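Local coordinates for hypothetical protein (Bacteroides caccae, PDB 4M8R) that is of unknown function but probably combines an N-terminal Ig-like domain with a WD40-like domain, as expected of the DUF4784 family, at residues Gln211-Lys215 / Gly216-Tyr220; Ser229-Ala232 / Thr233-Ser237; Gly262-Met265 / Gln266-Ile270. All coordinates share one frame; numbering follows the deposited sequence.

Followed from the N terminus, the three contacts come in series, none enclosing or crossing another, and each closes a short local loop within the WD40-like part of the chain. Contact 1 turns strand 208-212 back into strand 217-221. Contact 2 lies in the long connection from 217-221 to 239-240, its centre about 22 Å from that of contact 1. Contact 3 makes the turn between strands 262-264 and 270-276. The strands of contacts 1 and 3 belong to one mixed sheet, and the two meet where Leu219 CD2 packs 4.1 Å from Phe264 CZ. Contacts 2 and 3 stay apart, with nearest atoms about 14 Å from each other.

Contact 1. Residues Gln211-Lys215 / Gly216-Tyr220; sequences QQRGK and GYSLY. With PO4 (phosphate ion), chain D; PO4 (phosphate ion), chain C.
Gln211 and Ser218 form an antiparallel hydrogen-bonded pair, with Gln211 N 2.9 Å from Ser218 O and Ser218 N 2.8 Å from Gln211 O. The Gln211 side chain leaves anti to its carbonyl carbon (chi1 -60°), which brings OE1 over one face of the Tyr220 ring, 3.3 Å from Tyr220 CG; amide and ring stand nearly perpendicular, while NE2 is bonded to Ser190 and Thr196. Gln212 lays its CB 3.6 Å from Tyr217 CE1, its amide almost parallel to that ring. Extended throughout, Arg213 crosses the Tyr220 hydroxyl, CG lying 3.1 Å from OH, and reaches two phosphate ions at its guanidinium edge. NE is 2.8 Å from O3 of the chain D phosphate, whose O2 is bonded to NH2, while NH1 and NH2 share O3 of the chain C phosphate. Arg49, Arg89 and Lys105 of a neighbouring subunit also serve these ions. With an alanine at Arg213, both phosphates would probably lose their shared guanidinium partner, and the Tyr220 hydroxyl the aliphatic chain packed against it. Gly214 N adds a weak bond to Gly216 O, 3.4 Å long, within the loop of a beta hairpin whose Gln212 centres an inverse gamma turn.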
loop_
_atom_site.group_PDB
_atom_site.type_symbol
_atom_site.label_atom_id
_atom_site.label_comp_id
_atom_site.label_asym_id
_atom_site.label_seq_id
_atom_site.Cartn_x
_atom_site.Cartn_y
_atom_site.Cartn_z
ATOM N N GLN A 211 0.258 31.691 -8.412
ATOM C CA GLN A 211 0.185 32.908 -7.610
ATOM C C GLN A 211 1.387 33.797 -7.840
ATOM O O GLN A 211 2.457 33.323 -8.217
ATOM C CB GLN A 211 0.107 32.566 -6.129
ATOM C CG GLN A 211 -1.095 31.728 -5.746
ATOM C CD GLN A 211 -1.164 31.498 -4.253
ATOM O OE1 GLN A 211 -0.256 30.911 -3.663
ATOM N NE2 GLN A 211 -2.247 31.954 -3.629
ATOM N N GLN A 212 1.193 35.090 -7.595
ATOM C CA GLN A 212 2.214 36.100 -7.840
ATOM C C GLN A 212 3.201 36.160 -6.677
ATOM O O GLN A 212 3.005 36.909 -5.718
ATOM C CB GLN A 212 1.553 37.461 -8.052
ATOM C CG GLN A 212 2.520 38.553 -8.455
ATOM C CD GLN A 212 1.804 39.772 -9.001
ATOM O OE1 GLN A 212 0.833 40.251 -8.412
ATOM N NE2 GLN A 212 2.270 40.270 -10.139
ATOM N N ARG A 213 4.265 35.368 -6.779
ATOM C CA ARG A 213 5.290 35.282 -5.736
ATOM C C ARG A 213 6.101 36.573 -5.608
ATOM O O ARG A 213 6.623 36.877 -4.536
ATOM C CB ARG A 213 6.227 34.098 -6.017
ATOM C CG ARG A 213 7.223 33.786 -4.908
ATOM C CD ARG A 213 7.963 32.491 -5.196
ATOM N NE ARG A 213 8.851 32.122 -4.098
ATOM C CZ ARG A 213 9.716 31.111 -4.125
ATOM N NH1 ARG A 213 9.835 30.343 -5.201
ATOM N NH2 ARG A 213 10.471 30.863 -3.060
ATOM N N GLY A 214 6.209 37.321 -6.706
ATOM C CA GLY A 214 6.901 38.606 -6.701
ATOM C C GLY A 214 6.624 39.391 -7.969
ATOM O O GLY A 214 5.493 39.809 -8.210
ATOM N N LYS A 215 7.659 39.585 -8.780
ATOM C CA LYS A 215 7.504 40.205 -10.093
ATOM C C LYS A 215 6.641 39.336 -11.011
ATOM O O LYS A 215 5.870 39.855 -11.819
ATOM C CB LYS A 215 8.873 40.459 -10.737
ATOM C CG LYS A 215 9.640 39.194 -11.109
ATOM C CD LYS A 215 11.135 39.446 -11.275
ATOM C CE LYS A 215 11.907 38.140 -11.422
ATOM N NZ LYS A 215 11.810 37.268 -10.212
ATOM N N GLY A 216 6.764 38.016 -10.866
ATOM C CA GLY A 216 6.037 37.063 -11.706
ATOM C C GLY A 216 5.310 35.986 -10.928
ATOM O O GLY A 216 5.180 36.059 -9.699
ATOM N N TYR A 217 4.847 34.974 -11.658
ATOM C CA TYR A 217 3.974 33.946 -11.112
ATOM C C TYR A 217 4.697 32.623 -10.893
ATOM O O TYR A 217 5.534 32.221 -11.698
ATOM C CB TYR A 217 2.770 33.749 -12.037
ATOM C CG TYR A 217 1.847 34.942 -12.041
ATOM C CD1 TYR A 217 0.851 35.070 -11.084
ATOM C CD2 TYR A 217 1.990 35.960 -12.982
ATOM C CE1 TYR A 217 0.010 36.168 -11.066
ATOM C CE2 TYR A 217 1.150 37.062 -12.974
ATOM C CZ TYR A 217 0.164 37.159 -12.012
ATOM O OH TYR A 217 -0.678 38.244 -11.980
ATOM N N SER A 218 4.363 31.962 -9.787
ATOM C CA SER A 218 4.917 30.654 -9.444
ATOM C C SER A 218 3.799 29.675 -9.133
ATOM O O SER A 218 2.661 30.073 -8.888
ATOM C CB SER A 218 5.828 30.755 -8.221
ATOM O OG SER A 218 7.003 31.481 -8.517
ATOM N N LEU A 219 4.138 28.391 -9.137
ATOM C CA LEU A 219 3.177 27.337 -8.853
ATOM C C LEU A 219 3.276 26.951 -7.380
ATOM O O LEU A 219 4.367 26.700 -6.882
ATOM C CB LEU A 219 3.461 26.128 -9.742
ATOM C CG LEU A 219 2.471 24.968 -9.661
ATOM C CD1 LEU A 219 1.087 25.405 -10.113
ATOM C CD2 LEU A 219 2.975 23.807 -10.502
ATOM N N TYR A 220 2.135 26.914 -6.701
ATOM C CA TYR A 220 2.072 26.644 -5.266
ATOM C C TYR A 220 1.190 25.443 -4.974
ATOM O O TYR A 220 0.244 25.165 -5.706
ATOM C CB TYR A 220 1.446 27.825 -4.522
ATOM C CG TYR A 220 2.327 29.041 -4.335
ATOM C CD1 TYR A 220 2.610 29.889 -5.399
ATOM C CD2 TYR A 220 2.831 29.367 -3.079
ATOM C CE1 TYR A 220 3.398 31.015 -5.220
ATOM C CE2 TYR A 220 3.616 30.490 -2.891
ATOM C CZ TYR A 220 3.894 31.310 -3.959
ATOM O OH TYR A 220 4.678 32.417 -3.764
HETATM P P PO4 D . 9.108 33.021 -0.240
HETATM O O1 PO4 D . 8.128 32.987 0.909
HETATM O O2 PO4 D . 9.882 31.727 -0.332
HETATM O O3 PO4 D . 8.387 33.237 -1.549
HETATM O O4 PO4 D . 10.068 34.151 0.025
HETATM P P PO4 C . 13.213 28.548 -3.664
HETATM O O1 PO4 C . 13.326 29.167 -2.283
HETATM O O2 PO4 C . 14.059 27.303 -3.744
HETATM O O3 PO4 C . 11.784 28.183 -3.938
HETATM O O4 PO4 C . 13.635 29.555 -4.700
#

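Contact 2. Residues Ser229-Ala232 / Thr233-Ser237; sequences SNYA and TKTRS. With PO4 (phosphate ion), chain E.
Thr233 N lies 3.2 Å from Asn230 O and Lys234 N 3.2 Å from Tyr231 O, two successive hydrogen bonds between residues three apart that fold the chain into overlapping turns. Asn230 and Thr233 cross at a slant on one flank of these turns, with OD1 of the asparagine 3.8 Å from OG1 of the threonine. That OD1 accepts a bond from the backbone of Gly66, and the asparagine packs on Asn230 of a neighbouring subunit. Tyr231 and Thr235 run side by side and point the same way. The methyl of the threonine makes the contact, CG2 coming 3.7 Å from CD1 of the ring; chi1 of 65° sets OG1 between the backbone N and the carbonyl carbon, where it bonds to Ala188 O, and turns CG2 anti to that carbon, beside the tyrosine. Beyond the turns, two consecutive backbone amides of the irregular connection between strands 217-221 and 239-240 converge on one oxygen of a phosphate ion, probably from the crystallisation liquor: Thr235 N and Arg236 N are each 2.8 Å from O2. Arg236 stretches its side chain along the same ion, its NE reaching O3 at 2.9 Å, the oxygen lying in the guanidinium plane, at its edge. Lys234 passes the phosphate with its methylenes, CD 3.7 Å from O2, and carries NZ away to a salt bridge with Asp47 of a neighbouring subunit.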
loop_
_atom_site.group_PDB
_atom_site.type_symbol
_atom_site.label_atom_id
_atom_site.label_comp_id
_atom_site.label_asym_id
_atom_site.label_seq_id
_atom_site.Cartn_x
_atom_site.Cartn_y
_atom_site.Cartn_z
ATOM N N SER A 229 -2.755 16.651 10.014
ATOM C CA SER A 229 -3.537 16.372 11.252
ATOM C C SER A 229 -3.835 17.556 12.196
ATOM O O SER A 229 -4.724 17.453 13.052
ATOM C CB SER A 229 -2.891 15.225 12.053
ATOM O OG SER A 229 -1.580 15.553 12.473
ATOM N N ASN A 230 -3.083 18.652 12.059
ATOM C CA ASN A 230 -3.370 19.908 12.774
ATOM C C ASN A 230 -4.076 20.954 11.887
ATOM O O ASN A 230 -3.940 22.164 12.102
ATOM C CB ASN A 230 -2.083 20.495 13.384
ATOM C CG ASN A 230 -1.819 19.998 14.795
ATOM O OD1 ASN A 230 -2.638 20.188 15.694
ATOM N ND2 ASN A 230 -0.667 19.369 14.997
ATOM N N TYR A 231 -4.831 20.473 10.895
ATOM C CA TYR A 231 -5.693 21.316 10.062
ATOM C C TYR A 231 -6.474 22.354 10.883
ATOM O O TYR A 231 -6.569 23.526 10.496
ATOM C CB TYR A 231 -6.713 20.434 9.288
ATOM C CG TYR A 231 -8.066 21.103 9.115
ATOM C CD1 TYR A 231 -8.321 21.945 8.037
ATOM C CD2 TYR A 231 -9.079 20.920 10.055
ATOM C CE1 TYR A 231 -9.547 22.571 7.894
ATOM C CE2 TYR A 231 -10.303 21.549 9.920
ATOM C CZ TYR A 231 -10.534 22.370 8.837
ATOM O OH TYR A 231 -11.750 22.992 8.694
ATOM N N ALA A 232 -7.055 21.907 11.997
ATOM C CA ALA A 232 -7.958 22.736 12.802
ATOM C C ALA A 232 -7.338 24.075 13.220
ATOM O O ALA A 232 -8.021 25.101 13.235
ATOM C CB ALA A 232 -8.428 21.966 14.026
ATOM N N THR A 233 -6.043 24.060 13.531
ATOM C CA THR A 233 -5.332 25.246 14.007
ATOM C C THR A 233 -4.339 25.830 12.985
ATOM O O THR A 233 -3.677 26.819 13.284
ATOM C CB THR A 233 -4.582 24.930 15.325
ATOM O OG1 THR A 233 -3.717 23.797 15.138
ATOM C CG2 THR A 233 -5.573 24.634 16.450
ATOM N N LYS A 234 -4.242 25.231 11.793
ATOM C CA LYS A 234 -3.246 25.635 10.786
ATOM C C LYS A 234 -3.639 25.148 9.381
ATOM O O LYS A 234 -3.605 23.944 9.097
ATOM C CB LYS A 234 -1.858 25.115 11.204
ATOM C CG LYS A 234 -0.837 24.844 10.090
ATOM C CD LYS A 234 -0.387 26.078 9.321
ATOM C CE LYS A 234 0.490 25.708 8.126
ATOM N NZ LYS A 234 1.657 24.837 8.448
ATOM N N THR A 235 -4.005 26.094 8.512
ATOM C CA THR A 235 -4.450 25.797 7.142
ATOM C C THR A 235 -3.705 26.561 6.044
ATOM O O THR A 235 -3.628 26.089 4.913
ATOM C CB THR A 235 -5.951 26.098 6.963
ATOM O OG1 THR A 235 -6.190 27.506 7.109
ATOM C CG2 THR A 235 -6.767 25.348 7.984
ATOM N N ARG A 236 -3.180 27.742 6.359
ATOM C CA ARG A 236 -2.463 28.546 5.379
ATOM C C ARG A 236 -1.107 27.923 5.065
ATOM O O ARG A 236 -0.348 27.619 5.973
ATOM C CB ARG A 236 -2.242 29.961 5.902
ATOM C CG ARG A 236 -3.507 30.755 6.168
ATOM C CD ARG A 236 -3.182 32.113 6.776
ATOM N NE ARG A 236 -4.353 32.696 7.434
ATOM C CZ ARG A 236 -5.020 33.785 7.037
ATOM N NH1 ARG A 236 -4.648 34.482 5.963
ATOM N NH2 ARG A 236 -6.076 34.188 7.740
ATOM N N SER A 237 -0.812 27.745 3.778
ATOM C CA SER A 237 0.448 27.162 3.333
ATOM C C SER A 237 1.250 28.206 2.589
ATOM O O SER A 237 0.696 29.167 2.067
ATOM C CB SER A 237 0.200 25.991 2.375
ATOM O OG SER A 237 -0.572 24.967 2.971
HETATM P P PO4 E . -3.115 29.715 10.042
HETATM O O1 PO4 E . -3.692 29.120 11.305
HETATM O O2 PO4 E . -3.067 28.653 8.967
HETATM O O3 PO4 E . -4.009 30.847 9.587
HETATM O O4 PO4 E . -1.712 30.231 10.303
#

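Contact 3. Residues Gly262-Met265 / Gln266-Ile270; sequences GVFM and QGNEI
A type II beta turn from Met265 to Asn268 reverses the chain after strand 262-264, and it is closed by Asn268 N, 2.9 Å from Met265 O. The third position of the turn is Gly267, whose positive phi of 95° would press a side chain against the preceding carbonyl oxygen. A second bond spans the wider loop: Met265 N meets Ile270 O at 2.8 Å in a nearly straight bond. With both bonds made, Met265 is gripped through its amide and its carbonyl alike, and the chain is returned into strand 270-276. The loop is thus the connection of a beta hairpin within the WD40-like domain, and strand 262-264 continues the same sheet through backbone bonds to Leu199 and Ile201.

On one flank, Met265, present as selenomethionine through labelling, runs alongside Ile270 in the same direction. Its chain is extended until the last torsion bends (chi3 -54°), and the terminal methyl CE touches Ile270 CG2 at 3.7 Å. On the other flank, Phe264 and Asn268 cross at about a right angle. The amide oxygen OD1 comes 3.4 Å from CB of the phenylalanine, while CD1 of the ring lies 3.6 Å from Asn268 CA.

Asn268 OD1 and Met265 O are two acceptors 3.3 Å apart, and the ammonium of Lys325 bridges them, bonding the former, weakly the latter, and Phe264 O as well. Asn268 ND2 in turn donates to Ser203 O, so that both ends of the amide are engaged and its rotation is fixed. Gln266 reaches away from the turn, its OE1 accepting from the backbones of Lys325 and of Glu54 of one neighbouring subunit. The Phe264 ring meets Phe57 of another neighbouring subunit, their planes about 20° apart.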
loop_
_atom_site.group_PDB
_atom_site.type_symbol
_atom_site.label_atom_id
_atom_site.label_comp_id
_atom_site.label_asym_id
_atom_site.label_seq_id
_atom_site.Cartn_x
_atom_site.Cartn_y
_atom_site.Cartn_z
ATOM N N GLY A 262 -7.607 25.302 -13.767
ATOM C CA GLY A 262 -6.637 24.723 -14.673
ATOM C C GLY A 262 -6.534 23.229 -14.433
ATOM O O GLY A 262 -7.017 22.712 -13.420
ATOM N N VAL A 263 -5.904 22.532 -15.370
ATOM C CA VAL A 263 -5.805 21.080 -15.303
ATOM C C VAL A 263 -4.392 20.629 -15.624
ATOM O O VAL A 263 -3.815 21.047 -16.620
ATOM C CB VAL A 263 -6.795 20.427 -16.285
ATOM C CG1 VAL A 263 -6.502 18.945 -16.455
ATOM C CG2 VAL A 263 -8.222 20.631 -15.809
ATOM N N PHE A 264 -3.842 19.782 -14.763
ATOM C CA PHE A 264 -2.543 19.162 -15.013
ATOM C C PHE A 264 -2.681 18.093 -16.080
ATOM O O PHE A 264 -3.529 17.209 -15.972
ATOM C CB PHE A 264 -1.995 18.478 -13.750
ATOM C CG PHE A 264 -1.310 19.406 -12.785
ATOM C CD1 PHE A 264 -0.070 19.942 -13.080
ATOM C CD2 PHE A 264 -1.891 19.711 -11.559
ATOM C CE1 PHE A 264 0.573 20.783 -12.184
ATOM C CE2 PHE A 264 -1.257 20.552 -10.660
ATOM C CZ PHE A 264 -0.022 21.093 -10.976
HETATM N N MSE A 265 -1.824 18.152 -17.088
HETATM C CA MSE A 265 -1.672 17.036 -18.014
HETATM C C MSE A 265 -1.026 15.891 -17.283
HETATM O O MSE A 265 -0.479 16.080 -16.192
HETATM C CB MSE A 265 -0.800 17.503 -19.159
HETATM C CG MSE A 265 -0.930 16.580 -20.357
HETATM SE SE MSE A 265 -0.078 17.447 -21.893
HETATM C CE MSE A 265 -1.002 19.183 -21.919
ATOM N N GLN A 266 -1.097 14.685 -17.848
ATOM C CA GLN A 266 -0.444 13.525 -17.232
ATOM C C GLN A 266 1.054 13.807 -17.113
ATOM O O GLN A 266 1.664 14.355 -18.032
ATOM C CB GLN A 266 -0.698 12.232 -18.021
ATOM C CG GLN A 266 -0.252 10.964 -17.289
ATOM C CD GLN A 266 -0.504 9.685 -18.081
ATOM O OE1 GLN A 266 -1.619 9.170 -18.112
ATOM N NE2 GLN A 266 0.543 9.161 -18.715
ATOM N N GLY A 267 1.623 13.458 -15.960
ATOM C CA GLY A 267 3.010 13.795 -15.638
ATOM C C GLY A 267 3.135 15.073 -14.820
ATOM O O GLY A 267 4.180 15.319 -14.213
ATOM N N ASN A 268 2.076 15.887 -14.816
ATOM C CA ASN A 268 1.988 17.101 -13.998
ATOM C C ASN A 268 3.052 18.157 -14.297
ATOM O O ASN A 268 3.475 18.880 -13.404
ATOM C CB ASN A 268 1.983 16.739 -12.501
ATOM C CG ASN A 268 0.789 15.886 -12.107
ATOM O OD1 ASN A 268 -0.148 15.701 -12.884
ATOM N ND2 ASN A 268 0.813 15.369 -10.886
ATOM N N GLU A 269 3.466 18.249 -15.557
ATOM C CA GLU A 269 4.450 19.244 -15.977
ATOM C C GLU A 269 3.809 20.398 -16.742
ATOM O O GLU A 269 4.242 21.545 -16.613
ATOM C CB GLU A 269 5.536 18.586 -16.826
ATOM C CG GLU A 269 6.394 17.606 -16.038
ATOM C CD GLU A 269 7.403 16.855 -16.889
ATOM O OE1 GLU A 269 7.785 17.354 -17.969
ATOM O OE2 GLU A 269 7.824 15.759 -16.471
ATOM N N ILE A 270 2.783 20.087 -17.532
ATOM C CA ILE A 270 2.056 21.087 -18.310
ATOM C C ILE A 270 0.662 21.298 -17.721
ATOM O O ILE A 270 -0.016 20.333 -17.355
ATOM C CB ILE A 270 1.914 20.655 -19.787
ATOM C CG1 ILE A 270 3.271 20.224 -20.375
ATOM C CG2 ILE A 270 1.305 21.775 -20.623
ATOM C CD1 ILE A 270 4.304 21.329 -20.469
#